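Long-range contacts in putative membrane protein (Yersinia pestis CO92, PDB 5TF3), which is of unknown function and belongs to the DUF1198 family, its all-helical chain having a biochemical role still to be established: residues N15-K20 against N78-A83; E25-E30 against Y56-Y61; T63-P68 against A102-D107; S86-A91 against H117-F122. One frame throughout, in Å; residues are numbered along the deposited sequence. Where two conformers were deposited one is given.

Interaction 1. Residues N15-K20 against N78-A83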
loop_
_atom_site.group_PDB
_atom_site.type_symbol
_atom_site.label_atom_id
_atom_site.label_comp_id
_atom_site.label_asym_id
_atom_site.label_seq_id
_atom_site.Cartn_x
_atom_site.Cartn_y
_atom_site.Cartn_z
ATOM N N ASN A 15 -5.718 -0.386 11.841
ATOM C CA ASN A 15 -6.913 -1.124 12.246
ATOM C C ASN A 15 -7.524 -1.878 11.069
ATOM O O ASN A 15 -7.984 -3.015 11.225
ATOM C CB ASN A 15 -7.945 -0.174 12.860
ATOM C CG ASN A 15 -7.555 0.297 14.255
ATOM O OD1 ASN A 15 -6.833 -0.391 14.976
ATOM N ND2 ASN A 15 -8.042 1.474 14.640
ATOM N N LEU A 16 -7.538 -1.262 9.883
ATOM C CA LEU A 16 -8.094 -1.930 8.705
ATOM C C LEU A 16 -7.312 -3.191 8.374
ATOM O O LEU A 16 -7.889 -4.262 8.157
ATOM C CB LEU A 16 -8.088 -0.982 7.506
ATOM C CG LEU A 16 -8.462 -1.611 6.161
ATOM C CD1 LEU A 16 -9.898 -2.122 6.188
ATOM C CD2 LEU A 16 -8.279 -0.613 5.016
ATOM N N LEU A 17 -5.989 -3.085 8.331
ATOM C CA LEU A 17 -5.155 -4.235 8.020
ATOM C C LEU A 17 -4.903 -5.158 9.216
ATOM O O LEU A 17 -4.392 -6.278 9.018
ATOM C CB LEU A 17 -3.831 -3.733 7.450
ATOM C CG LEU A 17 -4.001 -3.046 6.099
ATOM C CD1 LEU A 17 -2.658 -2.492 5.659
ATOM C CD2 LEU A 17 -4.540 -4.034 5.078
ATOM N N LYS A 18 -5.243 -4.719 10.438
ATOM C CA LYS A 18 -4.981 -5.471 11.675
ATOM C C LYS A 18 -3.495 -5.782 11.831
ATOM O O LYS A 18 -3.102 -6.925 12.057
ATOM C CB LYS A 18 -5.801 -6.761 11.743
ATOM C CG LYS A 18 -7.296 -6.592 11.573
ATOM C CD LYS A 18 -7.899 -5.874 12.764
ATOM C CE LYS A 18 -9.407 -5.706 12.611
ATOM N NZ LYS A 18 -9.895 -4.566 13.439
ATOM N N ILE A 19 -2.659 -4.754 11.686
ATOM C CA ILE A 19 -1.218 -4.875 11.863
ATOM C C ILE A 19 -0.791 -3.765 12.811
ATOM O O ILE A 19 -1.528 -2.807 13.059
ATOM C CB ILE A 19 -0.435 -4.798 10.526
ATOM C CG1 ILE A 19 -0.602 -3.418 9.866
ATOM C CG2 ILE A 19 -0.895 -5.899 9.550
ATOM C CD1 ILE A 19 -0.036 -3.326 8.479
ATOM N N LYS A 20 0.400 -3.918 13.376
ATOM C CA LYS A 20 0.892 -2.928 14.325
ATOM C C LYS A 20 1.156 -1.589 13.631
ATOM O O LYS A 20 1.555 -1.554 12.463
ATOM C CB LYS A 20 2.173 -3.418 14.993
ATOM C CG LYS A 20 1.984 -4.605 15.935
ATOM C CD LYS A 20 3.308 -5.027 16.557
ATOM C CE LYS A 20 3.088 -5.919 17.781
ATOM N NZ LYS A 20 4.381 -6.217 18.462
ATOM N N ASN A 78 -1.672 -11.940 1.680
ATOM C CA ASN A 78 -2.635 -12.547 2.589
ATOM C C ASN A 78 -3.182 -11.525 3.570
ATOM O O ASN A 78 -4.321 -11.667 4.031
ATOM C CB ASN A 78 -1.998 -13.720 3.341
ATOM C CG ASN A 78 -1.763 -14.927 2.444
ATOM O OD1 ASN A 78 -2.395 -15.061 1.390
ATOM N ND2 ASN A 78 -0.872 -15.825 2.870
ATOM N N THR A 79 -2.391 -10.494 3.901
ATOM C CA THR A 79 -2.891 -9.419 4.756
ATOM C C THR A 79 -4.015 -8.647 4.063
ATOM O O THR A 79 -5.045 -8.354 4.682
ATOM C CB THR A 79 -1.720 -8.502 5.173
ATOM O OG1 THR A 79 -0.705 -9.299 5.795
ATOM C CG2 THR A 79 -2.145 -7.453 6.193
ATOM N N LEU A 80 -3.861 -8.346 2.768
ATOM C CA LEU A 80 -4.967 -7.753 2.021
ATOM C C LEU A 80 -6.181 -8.661 2.042
ATOM O O LEU A 80 -7.298 -8.215 2.323
ATOM C CB LEU A 80 -4.567 -7.479 0.570
ATOM C CG LEU A 80 -3.530 -6.410 0.284
ATOM C CD1 LEU A 80 -3.336 -6.307 -1.242
ATOM C CD2 LEU A 80 -4.004 -5.106 0.872
ATOM N N ILE A 81 -5.976 -9.949 1.757
ATOM C CA ILE A 81 -7.096 -10.874 1.660
ATOM C C ILE A 81 -7.814 -10.980 3.003
ATOM O O ILE A 81 -9.052 -10.982 3.059
ATOM C CB ILE A 81 -6.605 -12.247 1.159
ATOM C CG1 ILE A 81 -6.215 -12.166 -0.326
ATOM C CG2 ILE A 81 -7.672 -13.306 1.361
ATOM C CD1 ILE A 81 -5.583 -13.446 -0.858
ATOM N N ARG A 82 -7.055 -11.043 4.100
ATOM C CA ARG A 82 -7.666 -11.129 5.423
ATOM C C ARG A 82 -8.442 -9.867 5.794
ATOM O O ARG A 82 -9.319 -9.922 6.663
ATOM C CB ARG A 82 -6.596 -11.420 6.480
ATOM C CG ARG A 82 -6.466 -12.900 6.798
ATOM C CD ARG A 82 -5.440 -13.193 7.895
ATOM N NE ARG A 82 -4.117 -13.444 7.335
ATOM C CZ ARG A 82 -3.118 -12.573 7.364
ATOM N NH1 ARG A 82 -3.276 -11.398 7.940
ATOM N NH2 ARG A 82 -1.961 -12.884 6.823
ATOM N N ALA A 83 -8.139 -8.736 5.166
ATOM C CA ALA A 83 -8.893 -7.501 5.343
ATOM C C ALA A 83 -10.030 -7.345 4.341
ATOM O O ALA A 83 -10.603 -6.251 4.252
ATOM C CB ALA A 83 -7.966 -6.286 5.213
HETATM O O HOH W 1 -5.428 -8.066 7.507
#
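Leu17 and Ala83 face each other where two helices end, helix 2-17 and helix 70-82, and the side chains between them meet by methyl groups. Leu17 keeps CG beside its backbone N (chi1 -66°), which carries CD2 to 4.1 Å from CB of Ala83 and within loose packing range of CD2 of Leu80. The Ala83 methyl also sits 3.6 Å from the carbonyl O of Leu16. One turn back, Thr79 turns CG2 to the contact and touches CG2 of Ile19 at 3.9 Å, the two side chains crossing nearly at a right angle. Its hydroxyl OG1 is used inside its own helix, bonded to Leu75 O. Helix 2-17 stops in a Schellman motif whose C-prime residue, Lys18, has positive phi; this turn brings Ile19 round to Thr79. No direct hydrogen bond joins the segments, but one water donates both to Leu17 O, at 2.6 Å, and to Thr79 O, at 2.9 Å. Helix 48-65 covers this seam: Ala55 and Val58 pack on Leu17, Phe59 on Leu80 and Val51 on Leu16. The contact therefore combines apolar methyl packing with a single water linking carbonyls of both helices, and no side-chain polar group bridges them; Thr79 contributes only its methyl.

Interaction 2. Residues E25-E30 against Y56-Y61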
loop_
_atom_site.group_PDB
_atom_site.type_symbol
_atom_site.label_atom_id
_atom_site.label_comp_id
_atom_site.label_asym_id
_atom_site.label_seq_id
_atom_site.Cartn_x
_atom_site.Cartn_y
_atom_site.Cartn_z
ATOM N N GLU A 25 3.945 3.792 10.261
ATOM C CA GLU A 25 4.935 4.818 10.574
ATOM C C GLU A 25 6.199 4.647 9.741
ATOM O O GLU A 25 6.780 5.633 9.276
ATOM C CB GLU A 25 5.247 4.780 12.078
ATOM C CG GLU A 25 4.006 5.073 12.940
ATOM C CD GLU A 25 4.124 4.658 14.427
ATOM O OE1 GLU A 25 4.997 3.826 14.775
ATOM O OE2 GLU A 25 3.311 5.163 15.245
ATOM N N SER A 26 6.639 3.405 9.524
ATOM C CA SER A 26 7.847 3.196 8.726
ATOM C C SER A 26 7.660 3.686 7.297
ATOM O O SER A 26 8.568 4.292 6.711
ATOM C CB SER A 26 8.240 1.720 8.738
ATOM O OG SER A 26 8.676 1.361 10.035
HETATM N N MSE A 27 6.491 3.442 6.719
HETATM C CA MSE A 27 6.194 3.931 5.378
HETATM C C MSE A 27 6.154 5.461 5.319
HETATM O O MSE A 27 6.643 6.066 4.360
HETATM C CB MSE A 27 4.868 3.343 4.887
HETATM C CG MSE A 27 4.442 3.868 3.534
HETATM SE SE MSE A 27 2.690 3.176 3.124
HETATM C CE MSE A 27 1.713 4.187 4.486
ATOM N N LEU A 28 5.576 6.094 6.343
ATOM C CA LEU A 28 5.528 7.553 6.353
ATOM C C LEU A 28 6.927 8.151 6.385
ATOM O O LEU A 28 7.197 9.146 5.706
ATOM C CB LEU A 28 4.710 8.052 7.545
ATOM C CG LEU A 28 3.251 7.591 7.564
ATOM C CD1 LEU A 28 2.572 8.095 8.835
ATOM C CD2 LEU A 28 2.523 8.088 6.330
ATOM N N GLN A 29 7.834 7.554 7.165
ATOM C CA GLN A 29 9.195 8.076 7.271
ATOM C C GLN A 29 9.858 8.209 5.912
ATOM O O GLN A 29 10.678 9.108 5.712
ATOM C CB GLN A 29 10.042 7.168 8.157
ATOM C CG GLN A 29 9.679 7.189 9.614
ATOM C CD GLN A 29 10.569 6.259 10.421
ATOM O OE1 GLN A 29 10.085 5.340 11.088
ATOM N NE2 GLN A 29 11.881 6.486 10.352
ATOM N N GLU A 30 9.517 7.334 4.967
ATOM C CA GLU A 30 10.118 7.334 3.645
ATOM C C GLU A 30 9.309 8.121 2.624
ATOM O O GLU A 30 9.615 8.057 1.432
ATOM C CB GLU A 30 10.310 5.898 3.152
ATOM C CG GLU A 30 11.043 5.008 4.140
ATOM C CD GLU A 30 12.136 4.184 3.487
ATOM O OE1 GLU A 30 12.753 4.672 2.517
ATOM O OE2 GLU A 30 12.373 3.042 3.939
ATOM N N TYR A 56 -3.182 -0.406 -0.344
ATOM C CA TYR A 56 -2.324 -0.814 -1.447
ATOM C C TYR A 56 -0.970 -0.117 -1.414
ATOM O O TYR A 56 0.013 -0.674 -1.914
ATOM C CB TYR A 56 -3.034 -0.552 -2.777
ATOM C CG TYR A 56 -4.195 -1.485 -3.009
ATOM C CD1 TYR A 56 -3.989 -2.801 -3.408
ATOM C CD2 TYR A 56 -5.499 -1.053 -2.826
ATOM C CE1 TYR A 56 -5.063 -3.661 -3.629
ATOM C CE2 TYR A 56 -6.568 -1.896 -3.043
ATOM C CZ TYR A 56 -6.348 -3.197 -3.443
ATOM O OH TYR A 56 -7.425 -4.021 -3.653
ATOM N N LEU A 57 -0.891 1.102 -0.861
ATOM C CA LEU A 57 0.413 1.748 -0.705
ATOM C C LEU A 57 1.252 1.037 0.346
ATOM O O LEU A 57 2.475 0.909 0.191
ATOM C CB LEU A 57 0.254 3.224 -0.319
ATOM C CG LEU A 57 -0.077 4.212 -1.433
ATOM C CD1 LEU A 57 -0.182 5.586 -0.838
ATOM C CD2 LEU A 57 0.981 4.180 -2.506
ATOM N N VAL A 58 0.617 0.623 1.446
ATOM C CA VAL A 58 1.283 -0.211 2.448
ATOM C C VAL A 58 1.856 -1.467 1.798
ATOM O O VAL A 58 3.026 -1.819 1.999
ATOM C CB VAL A 58 0.295 -0.555 3.578
ATOM C CG1 VAL A 58 0.911 -1.530 4.575
ATOM C CG2 VAL A 58 -0.136 0.729 4.299
ATOM N N PHE A 59 1.043 -2.157 0.998
ATOM C CA PHE A 59 1.514 -3.345 0.289
ATOM C C PHE A 59 2.721 -3.026 -0.595
ATOM O O PHE A 59 3.755 -3.692 -0.515
ATOM C CB PHE A 59 0.363 -3.923 -0.547
ATOM C CG PHE A 59 0.759 -5.061 -1.450
ATOM C CD1 PHE A 59 1.205 -4.820 -2.748
ATOM C CD2 PHE A 59 0.653 -6.376 -1.014
ATOM C CE1 PHE A 59 1.578 -5.861 -3.581
ATOM C CE2 PHE A 59 1.007 -7.431 -1.842
ATOM C CZ PHE A 59 1.477 -7.172 -3.138
ATOM N N ILE A 60 2.603 -2.007 -1.451
ATOM C CA ILE A 60 3.702 -1.673 -2.361
ATOM C C ILE A 60 4.964 -1.330 -1.585
ATOM O O ILE A 60 6.065 -1.776 -1.931
ATOM C CB ILE A 60 3.293 -0.523 -3.296
ATOM C CG1 ILE A 60 2.271 -1.013 -4.335
ATOM C CG2 ILE A 60 4.553 0.108 -3.941
ATOM C CD1 ILE A 60 1.636 0.093 -5.173
ATOM N N TYR A 61 4.827 -0.554 -0.506
ATOM C CA TYR A 61 6.000 -0.170 0.279
ATOM C C TYR A 61 6.703 -1.391 0.848
ATOM O O TYR A 61 7.921 -1.543 0.709
ATOM C CB TYR A 61 5.612 0.798 1.405
ATOM C CG TYR A 61 6.788 1.115 2.322
ATOM C CD1 TYR A 61 7.779 2.025 1.932
ATOM C CD2 TYR A 61 6.930 0.480 3.555
ATOM C CE1 TYR A 61 8.871 2.299 2.755
ATOM C CE2 TYR A 61 8.021 0.752 4.388
ATOM C CZ TYR A 61 8.981 1.658 3.981
ATOM O OH TYR A 61 10.055 1.919 4.802
#
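This is a helix-helix crossing in the buried centre of the all-helical fold, where the C-terminal end of helix 22-29 meets the middle of helix 48-65 at 75°, the short axes 10.4 Å apart. Tyr61 and Met27, a selenomethionine, carry most of it. CA of Met27 lies over one face of the Tyr61 ring, a CH-pi contact 3.8 Å from the centroid and 10° off the ring normal, while CB and CG continue along the same face toward the ring's root. With CG anti to the backbone N, the Met27 chain runs past Tyr61 in the reverse direction and delivers SE to helix 48-65, 3.9 Å from CG2 of Val58 and 4.2 Å from CB of Leu57. At the far end of the ring, Tyr61 OH donates to Glu30 OE2 at 2.7 Å. The carboxylate meets the ring from its edge and stands steeply to it, and the hydroxyl reaches the anti side of OE2, out of the carboxylate plane. OE2 also takes a salt bridge from Lys66, which probably favours its charged form. Around the crossing, Phe39 of helix 33-45 covers Met27 and Leu57, Ile13 and Leu17 of helix 2-17 pack on Val58, and Tyr100 of helix 91-100 touches Leu57.

Interaction 3. Residues T63-P68 against A102-D107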
loop_
_atom_site.group_PDB
_atom_site.type_symbol
_atom_site.label_atom_id
_atom_site.label_comp_id
_atom_site.label_asym_id
_atom_site.label_seq_id
_atom_site.Cartn_x
_atom_site.Cartn_y
_atom_site.Cartn_z
ATOM N N THR A 63 6.534 -4.502 -0.063
ATOM C CA THR A 63 6.998 -5.502 -1.018
ATOM C C THR A 63 7.974 -4.885 -2.020
ATOM O O THR A 63 9.187 -5.007 -1.836
ATOM C CB THR A 63 5.818 -6.174 -1.727
ATOM O OG1 THR A 63 5.048 -5.205 -2.451
ATOM C CG2 THR A 63 4.905 -6.913 -0.691
ATOM N N PHE A 64 7.477 -4.224 -3.075
ATOM C CA PHE A 64 8.378 -3.692 -4.102
ATOM C C PHE A 64 9.484 -2.821 -3.511
ATOM O O PHE A 64 10.654 -2.934 -3.894
ATOM C CB PHE A 64 7.603 -2.880 -5.138
ATOM C CG PHE A 64 8.491 -2.260 -6.200
ATOM C CD1 PHE A 64 9.022 -3.042 -7.220
ATOM C CD2 PHE A 64 8.797 -0.903 -6.171
ATOM C CE1 PHE A 64 9.835 -2.480 -8.201
ATOM C CE2 PHE A 64 9.613 -0.322 -7.149
ATOM C CZ PHE A 64 10.137 -1.110 -8.159
ATOM N N ILE A 65 9.137 -1.925 -2.592
ATOM C CA ILE A 65 10.136 -0.950 -2.170
ATOM C C ILE A 65 11.152 -1.577 -1.213
ATOM O O ILE A 65 12.359 -1.391 -1.382
ATOM C CB ILE A 65 9.450 0.296 -1.577
ATOM C CG1 ILE A 65 8.608 0.971 -2.671
ATOM C CG2 ILE A 65 10.491 1.266 -1.000
ATOM C CD1 ILE A 65 7.993 2.329 -2.310
ATOM N N LYS A 66 10.701 -2.364 -0.234
ATOM C CA LYS A 66 11.577 -2.876 0.824
ATOM C C LYS A 66 11.998 -4.337 0.658
ATOM O O LYS A 66 13.108 -4.689 1.067
ATOM C CB LYS A 66 10.903 -2.738 2.200
ATOM C CG LYS A 66 10.444 -1.326 2.518
ATOM C CD LYS A 66 11.579 -0.337 2.420
ATOM C CE LYS A 66 12.462 -0.395 3.654
ATOM N NZ LYS A 66 13.567 0.599 3.535
ATOM N N ASN A 67 11.149 -5.208 0.092
ATOM C CA ASN A 67 11.467 -6.636 0.064
ATOM C C ASN A 67 10.526 -7.389 -0.868
ATOM O O ASN A 67 9.467 -7.867 -0.436
ATOM C CB ASN A 67 11.393 -7.211 1.485
ATOM C CG ASN A 67 11.718 -8.694 1.542
ATOM O OD1 ASN A 67 12.102 -9.303 0.545
ATOM N ND2 ASN A 67 11.564 -9.282 2.725
ATOM N N PRO A 68 10.876 -7.523 -2.145
ATOM C CA PRO A 68 9.948 -8.145 -3.099
ATOM C C PRO A 68 10.064 -9.659 -3.220
ATOM O O PRO A 68 9.632 -10.227 -4.231
ATOM C CB PRO A 68 10.314 -7.454 -4.416
ATOM C CG PRO A 68 11.761 -7.161 -4.274
ATOM C CD PRO A 68 11.955 -6.780 -2.826
ATOM N N ALA A 102 8.233 9.717 -4.372
ATOM C CA ALA A 102 9.014 10.332 -5.450
ATOM C C ALA A 102 10.467 10.562 -5.047
ATOM O O ALA A 102 11.379 10.373 -5.859
ATOM C CB ALA A 102 8.364 11.643 -5.874
ATOM N N GLU A 103 10.707 10.952 -3.794
ATOM C CA GLU A 103 12.069 11.220 -3.338
ATOM C C GLU A 103 12.956 9.980 -3.345
ATOM O O GLU A 103 14.186 10.113 -3.303
ATOM C CB GLU A 103 12.036 11.823 -1.933
ATOM C CG GLU A 103 11.363 13.184 -1.867
ATOM C CD GLU A 103 11.466 13.814 -0.484
ATOM O OE1 GLU A 103 11.742 13.068 0.487
ATOM O OE2 GLU A 103 11.277 15.051 -0.371
ATOM N N LEU A 104 12.365 8.782 -3.377
ATOM C CA LEU A 104 13.120 7.538 -3.469
ATOM C C LEU A 104 13.601 7.244 -4.879
ATOM O O LEU A 104 14.418 6.334 -5.052
ATOM C CB LEU A 104 12.270 6.361 -2.984
ATOM C CG LEU A 104 11.744 6.501 -1.564
ATOM C CD1 LEU A 104 11.052 5.212 -1.115
ATOM C CD2 LEU A 104 12.902 6.823 -0.666
ATOM N N ASP A 105 13.090 7.961 -5.882
ATOM C CA ASP A 105 13.551 7.828 -7.266
ATOM C C ASP A 105 13.254 6.426 -7.802
ATOM O O ASP A 105 14.121 5.755 -8.363
ATOM C CB ASP A 105 15.045 8.154 -7.375
ATOM C CG ASP A 105 15.374 9.036 -8.565
ATOM O OD1 ASP A 105 14.841 8.785 -9.668
ATOM O OD2 ASP A 105 16.172 9.983 -8.389
ATOM N N LEU A 106 12.015 5.981 -7.608
ATOM C CA LEU A 106 11.647 4.623 -7.975
ATOM C C LEU A 106 11.698 4.427 -9.487
ATOM O O LEU A 106 11.450 5.343 -10.273
ATOM C CB LEU A 106 10.246 4.283 -7.468
ATOM C CG LEU A 106 10.011 4.318 -5.959
ATOM C CD1 LEU A 106 8.549 4.026 -5.682
ATOM C CD2 LEU A 106 10.919 3.334 -5.234
ATOM N N ASP A 107 12.005 3.204 -9.893
ATOM C CA ASP A 107 12.104 2.872 -11.306
ATOM C C ASP A 107 10.710 2.509 -11.802
ATOM O O ASP A 107 10.173 1.454 -11.452
ATOM C CB ASP A 107 13.110 1.744 -11.497
ATOM C CG ASP A 107 13.336 1.403 -12.948
ATOM O OD1 ASP A 107 12.428 1.640 -13.765
ATOM O OD2 ASP A 107 14.426 0.884 -13.255
#
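Ile65 and Leu106 form the middle of a surface contact in which the C-terminal turn of helix 48-65, widened there to a pi-type turn, receives the loop between helix 91-100 and helix 108-122. Ile65 carries the largest share of it on its own helix. Its CB points to the loop and splits the side chain into two arms that serve different leucines. The short arm, CG2, stands anti to the backbone N and reaches CD1 of Leu104 at 4.0 Å. The long arm starts beside the backbone N (chi1 -63°): CG1 comes 4.2 Å from CD2 of Leu106, and CD1 at the tip lies 3.8 Å from CD1 of the same leucine. Ile65 thus meets both methyls of Leu106, and it crosses each leucine roughly at a right angle. Leu104 ends the short 3-10 segment 102-104, and both leucines turn their CB toward helix 48-65. Phe101 packs on Ile65 and Leu106, and Glu30 touches Leu104. Phe64 flanks the apolar group, bringing CE2 to 4.3 Å from CD2 of Leu106; its ring also meets Phe114 of helix 108-122. No hydrogen bond crosses between the segments. Asp107 serves instead as the N-cap of helix 108-122, its OD1 accepting from the backbone N of Glu110, while its carbonyl O lies 4.2 Å from CZ of Phe64.

Interaction 4. Residues S86-A91 against H117-F122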
loop_
_atom_site.group_PDB
_atom_site.type_symbol
_atom_site.label_atom_id
_atom_site.label_comp_id
_atom_site.label_asym_id
_atom_site.label_seq_id
_atom_site.Cartn_x
_atom_site.Cartn_y
_atom_site.Cartn_z
ATOM N N SER A 86 -9.313 -6.710 -2.240
ATOM C CA SER A 86 -8.905 -7.484 -3.407
ATOM C C SER A 86 -7.381 -7.535 -3.492
ATOM O O SER A 86 -6.726 -6.492 -3.381
ATOM C CB SER A 86 -9.464 -6.885 -4.694
ATOM O OG SER A 86 -8.856 -7.508 -5.813
ATOM N N PRO A 87 -6.782 -8.712 -3.678
ATOM C CA PRO A 87 -5.330 -8.778 -3.861
ATOM C C PRO A 87 -4.878 -8.357 -5.253
ATOM O O PRO A 87 -3.674 -8.375 -5.529
ATOM C CB PRO A 87 -5.026 -10.265 -3.613
ATOM C CG PRO A 87 -6.264 -10.960 -4.087
ATOM C CD PRO A 87 -7.422 -10.034 -3.801
ATOM N N ILE A 88 -5.795 -7.984 -6.146
ATOM C CA ILE A 88 -5.390 -7.534 -7.472
ATOM C C ILE A 88 -4.787 -6.142 -7.362
ATOM O O ILE A 88 -5.370 -5.235 -6.756
ATOM C CB ILE A 88 -6.580 -7.560 -8.441
ATOM C CG1 ILE A 88 -7.079 -8.990 -8.645
ATOM C CG2 ILE A 88 -6.185 -6.960 -9.788
ATOM C CD1 ILE A 88 -8.258 -9.072 -9.586
ATOM N N LEU A 89 -3.597 -5.971 -7.920
ATOM C CA LEU A 89 -2.888 -4.701 -7.872
ATOM C C LEU A 89 -3.065 -3.999 -9.214
ATOM O O LEU A 89 -2.779 -4.579 -10.269
ATOM C CB LEU A 89 -1.407 -4.919 -7.548
ATOM C CG LEU A 89 -0.571 -3.662 -7.335
ATOM C CD1 LEU A 89 -0.955 -2.980 -6.034
ATOM C CD2 LEU A 89 0.922 -3.956 -7.388
ATOM N N ALA A 90 -3.575 -2.772 -9.175
ATOM C CA ALA A 90 -3.969 -2.058 -10.381
ATOM C C ALA A 90 -3.033 -0.884 -10.635
ATOM O O ALA A 90 -2.282 -0.460 -9.755
ATOM C CB ALA A 90 -5.417 -1.567 -10.276
ATOM N N ALA A 91 -3.101 -0.357 -11.862
ATOM C CA ALA A 91 -2.179 0.690 -12.299
ATOM C C ALA A 91 -2.301 1.946 -11.454
ATOM O O ALA A 91 -1.324 2.687 -11.293
ATOM C CB ALA A 91 -2.430 1.047 -13.766
ATOM N N HIS A 117 4.124 -9.032 -12.978
ATOM C CA HIS A 117 4.530 -10.356 -12.518
ATOM C C HIS A 117 3.794 -10.756 -11.244
ATOM O O HIS A 117 3.498 -11.940 -11.049
ATOM C CB HIS A 117 6.046 -10.404 -12.310
ATOM C CG HIS A 117 6.826 -10.495 -13.586
ATOM N ND1 HIS A 117 7.358 -9.390 -14.216
ATOM C CD2 HIS A 117 7.146 -11.559 -14.361
ATOM C CE1 HIS A 117 7.977 -9.769 -15.319
ATOM N NE2 HIS A 117 7.866 -11.080 -15.429
ATOM N N TYR A 118 3.475 -9.790 -10.381
ATOM C CA TYR A 118 2.754 -10.099 -9.151
ATOM C C TYR A 118 1.367 -10.647 -9.457
ATOM O O TYR A 118 0.964 -11.681 -8.918
ATOM C CB TYR A 118 2.653 -8.851 -8.261
ATOM C CG TYR A 118 1.566 -8.999 -7.224
ATOM C CD1 TYR A 118 1.720 -9.883 -6.148
ATOM C CD2 TYR A 118 0.375 -8.283 -7.331
ATOM C CE1 TYR A 118 0.713 -10.055 -5.213
ATOM C CE2 TYR A 118 -0.630 -8.433 -6.395
ATOM C CZ TYR A 118 -0.456 -9.322 -5.343
ATOM O OH TYR A 118 -1.450 -9.486 -4.411
ATOM N N ASN A 119 0.622 -9.973 -10.332
ATOM C CA ASN A 119 -0.721 -10.448 -10.649
ATOM C C ASN A 119 -0.668 -11.793 -11.363
ATOM O O ASN A 119 -1.457 -12.698 -11.065
ATOM C CB ASN A 119 -1.455 -9.398 -11.492
ATOM C CG ASN A 119 -1.891 -8.201 -10.673
ATOM O OD1 ASN A 119 -2.380 -8.342 -9.545
ATOM N ND2 ASN A 119 -1.696 -7.004 -11.228
ATOM N N LEU A 120 0.282 -11.951 -12.281
ATOM C CA LEU A 120 0.423 -13.206 -13.009
ATOM C C LEU A 120 0.770 -14.363 -12.073
ATOM O O LEU A 120 0.200 -15.454 -12.187
ATOM C CB LEU A 120 1.493 -13.041 -14.085
ATOM C CG LEU A 120 1.857 -14.295 -14.869
ATOM C CD1 LEU A 120 0.645 -14.744 -15.671
ATOM C CD2 LEU A 120 3.059 -14.032 -15.769
ATOM N N HIS A 121 1.717 -14.147 -11.157
ATOM C CA HIS A 121 2.233 -15.222 -10.311
ATOM C C HIS A 121 1.247 -15.605 -9.212
ATOM O O HIS A 121 1.100 -16.791 -8.894
ATOM C CB HIS A 121 3.577 -14.796 -9.699
ATOM C CG HIS A 121 4.283 -15.875 -8.924
ATOM N ND1 HIS A 121 5.132 -16.786 -9.518
ATOM C CD2 HIS A 121 4.280 -16.176 -7.602
ATOM C CE1 HIS A 121 5.613 -17.607 -8.598
ATOM N NE2 HIS A 121 5.120 -17.252 -7.426
ATOM N N PHE A 122 0.563 -14.620 -8.620
ATOM C CA PHE A 122 -0.200 -14.860 -7.406
ATOM C C PHE A 122 -1.710 -14.837 -7.574
ATOM O O PHE A 122 -2.404 -15.361 -6.705
ATOM C CB PHE A 122 0.146 -13.821 -6.335
ATOM C CG PHE A 122 1.483 -14.022 -5.703
ATOM C CD1 PHE A 122 1.619 -14.846 -4.594
ATOM C CD2 PHE A 122 2.603 -13.361 -6.199
ATOM C CE1 PHE A 122 2.848 -15.020 -3.998
ATOM C CE2 PHE A 122 3.838 -13.535 -5.618
ATOM C CZ PHE A 122 3.960 -14.355 -4.505
#
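Pro87 O receives the shortest polar bond of this contact, 2.7 Å from Tyr118 OH, and a weak second bond from ND2 of Asn123. A side-chain amide paired with a backbone here holds a loop on a helix of the all-helical fold: the irregular segment 86-91, leading into helix 91-100, is bound by side chains on the last turns of helix 108-122. With CG opposite its backbone N (chi1 162°), Tyr118 swings its ring to the loop. The tyrosine hydroxyl donates in the carbonyl plane onto a lone pair of Pro87 O, and this oxygen in turn lies in the plane of the ring at its edge. Asn119 grips the next part of the loop with both ends of its amide. Its OD1 accepts from Leu89 N at 3.1 Å, an almost straight bond (175°) that uses a lone pair in the carbonyl plane. Its ND2 donates to Leu89 O at 2.8 Å. This two-point pairing with the backbone of one residue fixes the amide flip and holds the amide edge-on to the loop backbone, nearly coplanar with its acceptor. Leu89 O has a further donor in Arg115 NH2, so that carbonyl is held twice by helix 108-122. Between the polar bonds, CB of Leu89 packs at 3.8 Å from CE2 of Tyr118, and the leucine side chain continues onto Tyr56 and Ile60 of helix 48-65. The Tyr118 ring also meets Phe59 of that helix. Segment 86-91 begins with an ST turn, in which Ser86 OG accepts from Ile88 N at 3.1 Å.

From the N terminus, helix 2-17 ends in interaction 1, which closes the longest loop by returning the chain at helix 70-82. Interaction 2 lies wholly within that loop and joins helix 22-29 to helix 48-65; the two touch through Leu17 and Val58. Interaction 3 starts farther along helix 48-65 and runs to the loop before helix 108-122, so its span crosses that of interaction 1. It meets interaction 2 at the Glu30-Lys66 salt bridge. Interaction 4 follows interaction 1 in series, crosses interaction 3, and ties the loop after helix 70-82 to the last helix. Helix 48-65 links interactions 2 and 3 directly, and its Tyr56 bonds to Ser86 of interaction 4.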